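Local structure of triacylglycerol lipase (Clostridium botulinum, 5AH1) at residues A[89-95]-A[266-270]; A[97-102]-A[430-434]. The protein hydrolyses ester bonds as a zinc-binding alpha/beta-hydrolase, probably cleaving triacylglycerols and also attacking synthetic polyesters. All blocks are in the same frame, centred on the assembly; numbering follows the deposited sequence.

Contact 1 of 2, residues A[89-95]-A[266-270]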
loop_
_atom_site.group_PDB
_atom_site.type_symbol
_atom_site.label_atom_id
_atom_site.label_comp_id
_atom_site.label_asym_id
_atom_site.label_seq_id
_atom_site.Cartn_x
_atom_site.Cartn_y
_atom_site.Cartn_z
ATOM N N PHE A 89 2.652 0.473 -9.911
ATOM C CA PHE A 89 2.257 -0.036 -11.223
ATOM C C PHE A 89 2.567 -1.520 -11.367
ATOM O O PHE A 89 3.151 -2.123 -10.466
ATOM C CB PHE A 89 2.919 0.816 -12.301
ATOM C CG PHE A 89 2.449 2.236 -12.254
ATOM C CD1 PHE A 89 1.253 2.604 -12.850
ATOM C CD2 PHE A 89 3.162 3.194 -11.546
ATOM C CE1 PHE A 89 0.768 3.912 -12.749
ATOM C CE2 PHE A 89 2.691 4.497 -11.456
ATOM C CZ PHE A 89 1.492 4.858 -12.063
ATOM N N GLY A 90 2.158 -2.096 -12.490
ATOM C CA GLY A 90 2.240 -3.531 -12.702
ATOM C C GLY A 90 3.554 -4.003 -13.267
ATOM O O GLY A 90 4.413 -3.212 -13.672
ATOM N N ARG A 91 3.699 -5.319 -13.297
ATOM C CA ARG A 91 4.914 -5.961 -13.790
ATOM C C ARG A 91 5.208 -5.652 -15.250
ATOM O O ARG A 91 6.359 -5.703 -15.661
ATOM C CB ARG A 91 4.825 -7.475 -13.602
ATOM C CG ARG A 91 4.881 -7.905 -12.161
ATOM C CD ARG A 91 4.833 -9.432 -12.019
ATOM N NE ARG A 91 5.911 -10.123 -12.724
ATOM C CZ ARG A 91 7.133 -10.284 -12.234
ATOM N NH1 ARG A 91 7.460 -9.794 -11.048
ATOM N NH2 ARG A 91 8.051 -10.928 -12.935
ATOM N N ASP A 92 4.162 -5.346 -16.020
ATOM C CA ASP A 92 4.279 -5.010 -17.435
ATOM C C ASP A 92 4.414 -3.506 -17.673
ATOM O O ASP A 92 4.343 -3.051 -18.809
ATOM C CB ASP A 92 3.042 -5.515 -18.185
ATOM C CG ASP A 92 1.755 -4.835 -17.722
ATOM O OD1 ASP A 92 1.590 -4.627 -16.503
ATOM O OD2 ASP A 92 0.910 -4.504 -18.586
ATOM N N GLU A 93 4.603 -2.732 -16.612
ATOM C CA GLU A 93 4.714 -1.281 -16.725
ATOM C C GLU A 93 6.101 -0.806 -16.302
ATOM O O GLU A 93 6.872 -1.566 -15.719
ATOM C CB GLU A 93 3.613 -0.605 -15.886
ATOM C CG GLU A 93 2.204 -1.011 -16.339
ATOM C CD GLU A 93 1.082 -0.305 -15.614
ATOM O OE1 GLU A 93 0.683 -0.753 -14.524
ATOM O OE2 GLU A 93 0.543 0.673 -16.163
ATOM N N LEU A 94 6.413 0.438 -16.652
ATOM C CA LEU A 94 7.670 1.099 -16.275
ATOM C C LEU A 94 8.903 0.406 -16.837
ATOM O O LEU A 94 9.978 0.454 -16.233
ATOM C CB LEU A 94 7.796 1.236 -14.750
ATOM C CG LEU A 94 6.646 1.939 -14.030
ATOM C CD1 LEU A 94 7.006 2.131 -12.560
ATOM C CD2 LEU A 94 6.301 3.274 -14.701
ATOM N N LEU A 95 8.743 -0.209 -18.007
ATOM C CA LEU A 95 9.855 -0.824 -18.726
ATOM C C LEU A 95 10.614 -1.796 -17.840
ATOM O O LEU A 95 11.839 -1.907 -17.918
ATOM C CB LEU A 95 10.784 0.255 -19.288
ATOM C CG LEU A 95 10.097 1.136 -20.335
ATOM C CD1 LEU A 95 10.980 2.281 -20.745
ATOM C CD2 LEU A 95 9.688 0.336 -21.556
ATOM N N ILE A 266 4.210 4.238 -20.701
ATOM C CA ILE A 266 4.741 3.083 -19.989
ATOM C C ILE A 266 4.043 2.899 -18.641
ATOM O O ILE A 266 4.495 2.118 -17.807
ATOM C CB ILE A 266 6.281 3.172 -19.840
ATOM C CG1 ILE A 266 6.699 4.366 -18.976
ATOM C CG2 ILE A 266 6.923 3.228 -21.221
ATOM C CD1 ILE A 266 8.209 4.455 -18.718
ATOM N N TYR A 267 2.935 3.606 -18.430
ATOM C CA TYR A 267 2.091 3.385 -17.258
ATOM C C TYR A 267 0.678 3.900 -17.519
ATOM O O TYR A 267 0.464 4.769 -18.350
ATOM C CB TYR A 267 2.695 4.021 -15.995
ATOM C CG TYR A 267 2.907 5.504 -16.083
ATOM C CD1 TYR A 267 4.053 6.026 -16.672
ATOM C CD2 TYR A 267 1.957 6.387 -15.604
ATOM C CE1 TYR A 267 4.252 7.384 -16.766
ATOM C CE2 TYR A 267 2.146 7.740 -15.689
ATOM C CZ TYR A 267 3.285 8.242 -16.280
ATOM O OH TYR A 267 3.434 9.605 -16.355
ATOM N N ASP A 268 -0.275 3.336 -16.791
ATOM C CA ASP A 268 -1.706 3.560 -16.986
ATOM C C ASP A 268 -2.266 3.865 -15.601
ATOM O O ASP A 268 -1.992 3.138 -14.648
ATOM C CB ASP A 268 -2.287 2.267 -17.585
ATOM C CG ASP A 268 -3.806 2.281 -17.791
ATOM O OD1 ASP A 268 -4.517 3.225 -17.383
ATOM O OD2 ASP A 268 -4.292 1.286 -18.390
ATOM N N LEU A 269 -2.998 4.963 -15.467
ATOM C CA LEU A 269 -3.573 5.353 -14.170
ATOM C C LEU A 269 -4.863 4.604 -13.837
ATOM O O LEU A 269 -5.346 4.679 -12.711
ATOM C CB LEU A 269 -3.814 6.853 -14.097
ATOM C CG LEU A 269 -2.561 7.701 -14.289
ATOM C CD1 LEU A 269 -2.931 9.170 -14.396
ATOM C CD2 LEU A 269 -1.557 7.472 -13.167
ATOM N N LYS A 270 -5.406 3.870 -14.805
ATOM C CA LYS A 270 -6.487 2.911 -14.560
ATOM C C LYS A 270 -7.739 3.548 -13.958
ATOM O O LYS A 270 -8.435 2.930 -13.155
ATOM C CB LYS A 270 -5.982 1.747 -13.692
ATOM C CG LYS A 270 -4.645 1.192 -14.176
ATOM C CD LYS A 270 -4.187 -0.093 -13.466
ATOM C CE LYS A 270 -2.856 -0.567 -14.023
ATOM N NZ LYS A 270 -1.738 0.347 -13.734
#

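Contact 2 of 2, residues A[97-102]-A[430-434]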
loop_
_atom_site.group_PDB
_atom_site.type_symbol
_atom_site.label_atom_id
_atom_site.label_comp_id
_atom_site.label_asym_id
_atom_site.label_seq_id
_atom_site.Cartn_x
_atom_site.Cartn_y
_atom_site.Cartn_z
ATOM N N TYR A 97 10.893 -1.969 -14.485
ATOM C CA TYR A 97 11.223 -1.599 -13.118
ATOM C C TYR A 97 10.077 -2.043 -12.228
ATOM O O TYR A 97 8.942 -1.639 -12.452
ATOM C CB TYR A 97 11.414 -0.088 -12.983
ATOM C CG TYR A 97 12.064 0.296 -11.674
ATOM C CD1 TYR A 97 13.442 0.348 -11.555
ATOM C CD2 TYR A 97 11.301 0.583 -10.549
ATOM C CE1 TYR A 97 14.040 0.680 -10.358
ATOM C CE2 TYR A 97 11.897 0.903 -9.349
ATOM C CZ TYR A 97 13.266 0.960 -9.261
ATOM O OH TYR A 97 13.879 1.272 -8.072
ATOM N N LYS A 98 10.370 -2.870 -11.227
ATOM C CA LYS A 98 9.324 -3.487 -10.405
ATOM C C LYS A 98 8.989 -2.685 -9.152
ATOM O O LYS A 98 9.881 -2.183 -8.470
ATOM C CB LYS A 98 9.754 -4.901 -9.978
ATOM C CG LYS A 98 9.916 -5.860 -11.139
ATOM C CD LYS A 98 8.570 -6.326 -11.706
ATOM C CE LYS A 98 8.740 -7.198 -12.955
ATOM N NZ LYS A 98 9.171 -6.400 -14.124
ATOM N N TYR A 99 7.706 -2.594 -8.828
ATOM C CA TYR A 99 7.315 -2.021 -7.549
ATOM C C TYR A 99 7.984 -2.828 -6.429
ATOM O O TYR A 99 8.555 -2.271 -5.487
ATOM C CB TYR A 99 5.806 -2.034 -7.370
ATOM C CG TYR A 99 5.349 -1.279 -6.140
ATOM C CD1 TYR A 99 5.277 -1.904 -4.901
ATOM C CD2 TYR A 99 4.993 0.058 -6.214
ATOM C CE1 TYR A 99 4.838 -1.221 -3.774
ATOM C CE2 TYR A 99 4.572 0.747 -5.111
ATOM C CZ TYR A 99 4.500 0.115 -3.885
ATOM O OH TYR A 99 4.031 0.832 -2.802
ATOM N N TRP A 100 7.903 -4.150 -6.555
ATOM C CA TRP A 100 8.436 -5.048 -5.551
ATOM C C TRP A 100 9.861 -5.445 -5.904
ATOM O O TRP A 100 10.103 -6.471 -6.543
ATOM C CB TRP A 100 7.525 -6.268 -5.406
ATOM C CG TRP A 100 6.187 -5.895 -4.806
ATOM C CD1 TRP A 100 5.020 -5.646 -5.486
ATOM C CD2 TRP A 100 5.887 -5.695 -3.416
ATOM N NE1 TRP A 100 4.017 -5.321 -4.598
ATOM C CE2 TRP A 100 4.525 -5.343 -3.321
ATOM C CE3 TRP A 100 6.640 -5.795 -2.243
ATOM C CZ2 TRP A 100 3.906 -5.104 -2.103
ATOM C CZ3 TRP A 100 6.024 -5.577 -1.033
ATOM C CH2 TRP A 100 4.676 -5.221 -0.969
ATOM N N GLY A 101 10.794 -4.586 -5.499
ATOM C CA GLY A 101 12.218 -4.850 -5.580
ATOM C C GLY A 101 12.983 -3.941 -6.519
ATOM O O GLY A 101 14.207 -3.908 -6.497
ATOM N N GLY A 102 12.277 -3.216 -7.381
ATOM C CA GLY A 102 12.950 -2.325 -8.309
ATOM C C GLY A 102 13.675 -3.059 -9.419
ATOM O O GLY A 102 13.044 -3.673 -10.283
ATOM N N VAL A 430 10.818 -1.586 -0.254
ATOM C CA VAL A 430 10.482 -2.353 -1.455
ATOM C C VAL A 430 11.616 -2.293 -2.495
ATOM O O VAL A 430 11.402 -2.594 -3.679
ATOM C CB VAL A 430 9.116 -1.937 -2.074
ATOM C CG1 VAL A 430 7.996 -2.254 -1.117
ATOM C CG2 VAL A 430 9.077 -0.456 -2.454
ATOM N N GLY A 431 12.828 -1.964 -2.050
ATOM C CA GLY A 431 14.006 -2.098 -2.903
ATOM C C GLY A 431 14.423 -0.854 -3.660
ATOM O O GLY A 431 15.366 -0.891 -4.452
ATOM N N THR A 432 13.733 0.252 -3.406
ATOM C CA THR A 432 13.986 1.530 -4.060
ATOM C C THR A 432 14.352 2.570 -2.979
ATOM O O THR A 432 13.523 3.399 -2.591
ATOM C CB THR A 432 12.733 1.943 -4.856
ATOM O OG1 THR A 432 12.486 0.953 -5.869
ATOM C CG2 THR A 432 12.901 3.299 -5.531
ATOM N N PHE A 433 15.590 2.549 -2.474
ATOM C CA PHE A 433 16.701 1.717 -2.946
ATOM C C PHE A 433 17.287 0.958 -1.765
ATOM O O PHE A 433 17.721 1.556 -0.784
ATOM C CB PHE A 433 17.760 2.612 -3.589
ATOM C CG PHE A 433 17.244 3.389 -4.767
ATOM C CD1 PHE A 433 16.998 2.753 -5.978
ATOM C CD2 PHE A 433 16.984 4.743 -4.662
ATOM C CE1 PHE A 433 16.508 3.454 -7.059
ATOM C CE2 PHE A 433 16.503 5.450 -5.744
ATOM C CZ PHE A 433 16.259 4.797 -6.944
ATOM N N GLY A 434 17.297 -0.366 -1.867
ATOM C CA GLY A 434 17.843 -1.191 -0.808
ATOM C C GLY A 434 17.913 -2.644 -1.208
ATOM O O GLY A 434 17.193 -3.102 -2.101
HETATM O O HOH W 1 15.844 -0.735 -7.274
HETATM O O HOH W 2 10.054 -0.209 -6.315
HETATM O O HOH W 3 15.897 -4.456 -4.316
#

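Contact 1 of 2, residues A[89-95]-A[266-270]
In this alpha/beta-hydrolase the loop after strand 80-83 contains a type I beta turn, Gly90 to Glu93, and Glu93 reaches from the end of that turn to grip the loop 266-270. Its carboxylate serves both segments. OE1 takes the ammonium of Lys270 through the syn lone pair, a salt bridge of 2.8 Å between Glu93 OE1 and Lys270 NZ, and on its anti side accepts the backbone N of Gly90. OE2 has a weak bond from Asp268 N. The Lys270 chain runs extended and then bends at its last torsion (chi4 66°), and NZ also donates to Asp268 O, 2.9 Å away. Lys270 N in turn meets Asp268 OD1 in an Asx turn. At the other end, Leu94 N gives a nearly straight bond (165°) to Ile266 O, with 2.8 Å between the two atoms. Tyr267 CB sits over one face of the Phe89 ring, 3.9 Å from its centroid, while Asp268 O lies at the ring's edge. The two aromatic planes are inclined by 59°. Leu94 CD2 packs on Tyr267 CB at 3.9 Å, and Leu95 crosses Ile266 at about a right angle. Outside the pair, Asp268 OD2 forms a salt bridge with Arg161. Tyr267 and Leu269 pack between helices 242-257 and 284-292, and Phe89 and Lys270 rest on Pro124, beyond strand 117-120.

Contact 2 of 2, residues A[97-102]-A[430-434]
With CG anti to the backbone N (chi1 -167°), the Tyr97 ring swings out to Thr432, whose OG1 lies beside its own backbone N, anti to the carbonyl carbon (chi1 -62°). The hydroxyls meet in a short hydrogen bond, 2.6 Å from Tyr97 OH to Thr432 OG1, with OG1 near the plane of the ring at its edge. Gly102 CA lies over one face of that ring, and Phe433 CE1 comes to 3.6 Å from Tyr97 OH; the peptide bond between Thr432 and Phe433 is cis. Three waters fill out the polar seam. One joins Tyr97 OH to Gly431 O, a second donates to Tyr99 O and lies 2.7 Å from Thr432 OG1, and a third donates to both Gly101 O and Gly434 O. The CA atoms come nearest at Gly101 and Gly431, beside a weak bond of 2.8 Å from Gly101 N to Val430 O. Val430 makes the apolar part: its CG1 branch touches Trp100 CZ3 at 3.9 Å and Tyr99 CE1 at 4.3 Å, and CG2 lies alongside Tyr99 O. The phenol oxygen of Tyr99 bonds to His181 ND1, next to the probable nucleophile elbow around Ser182. Helix 242-257 covers Tyr97, Thr432 and Phe433 through Ile256, while Val430 and Trp100 lodge between Tyr440 of helix 437-448 and His181 at the end of strand 176-181.

Both contacts use the long loop between strand 80-83 and helix 106-112. Residues 89-95 take contact 1 and residues 97-102 take contact 2, with centres 14 Å apart. The partners follow in the same order, loop 266-270 preceding helix 284-292 and loop 430-434 preceding helix 437-448, so the two pairings cross along the chain. Helix 242-257 packs against both, and Lys98 NZ probably bonds to Arg91 O, which ties the halves of the loop together. The loop thus joins parts of the hydrolase fold that are far apart in sequence: contact 1 lies toward the zinc ion, about 12 Å from the Lys270 side chain, and contact 2 near a potassium ion, about 6 Å from the Phe433 side chain.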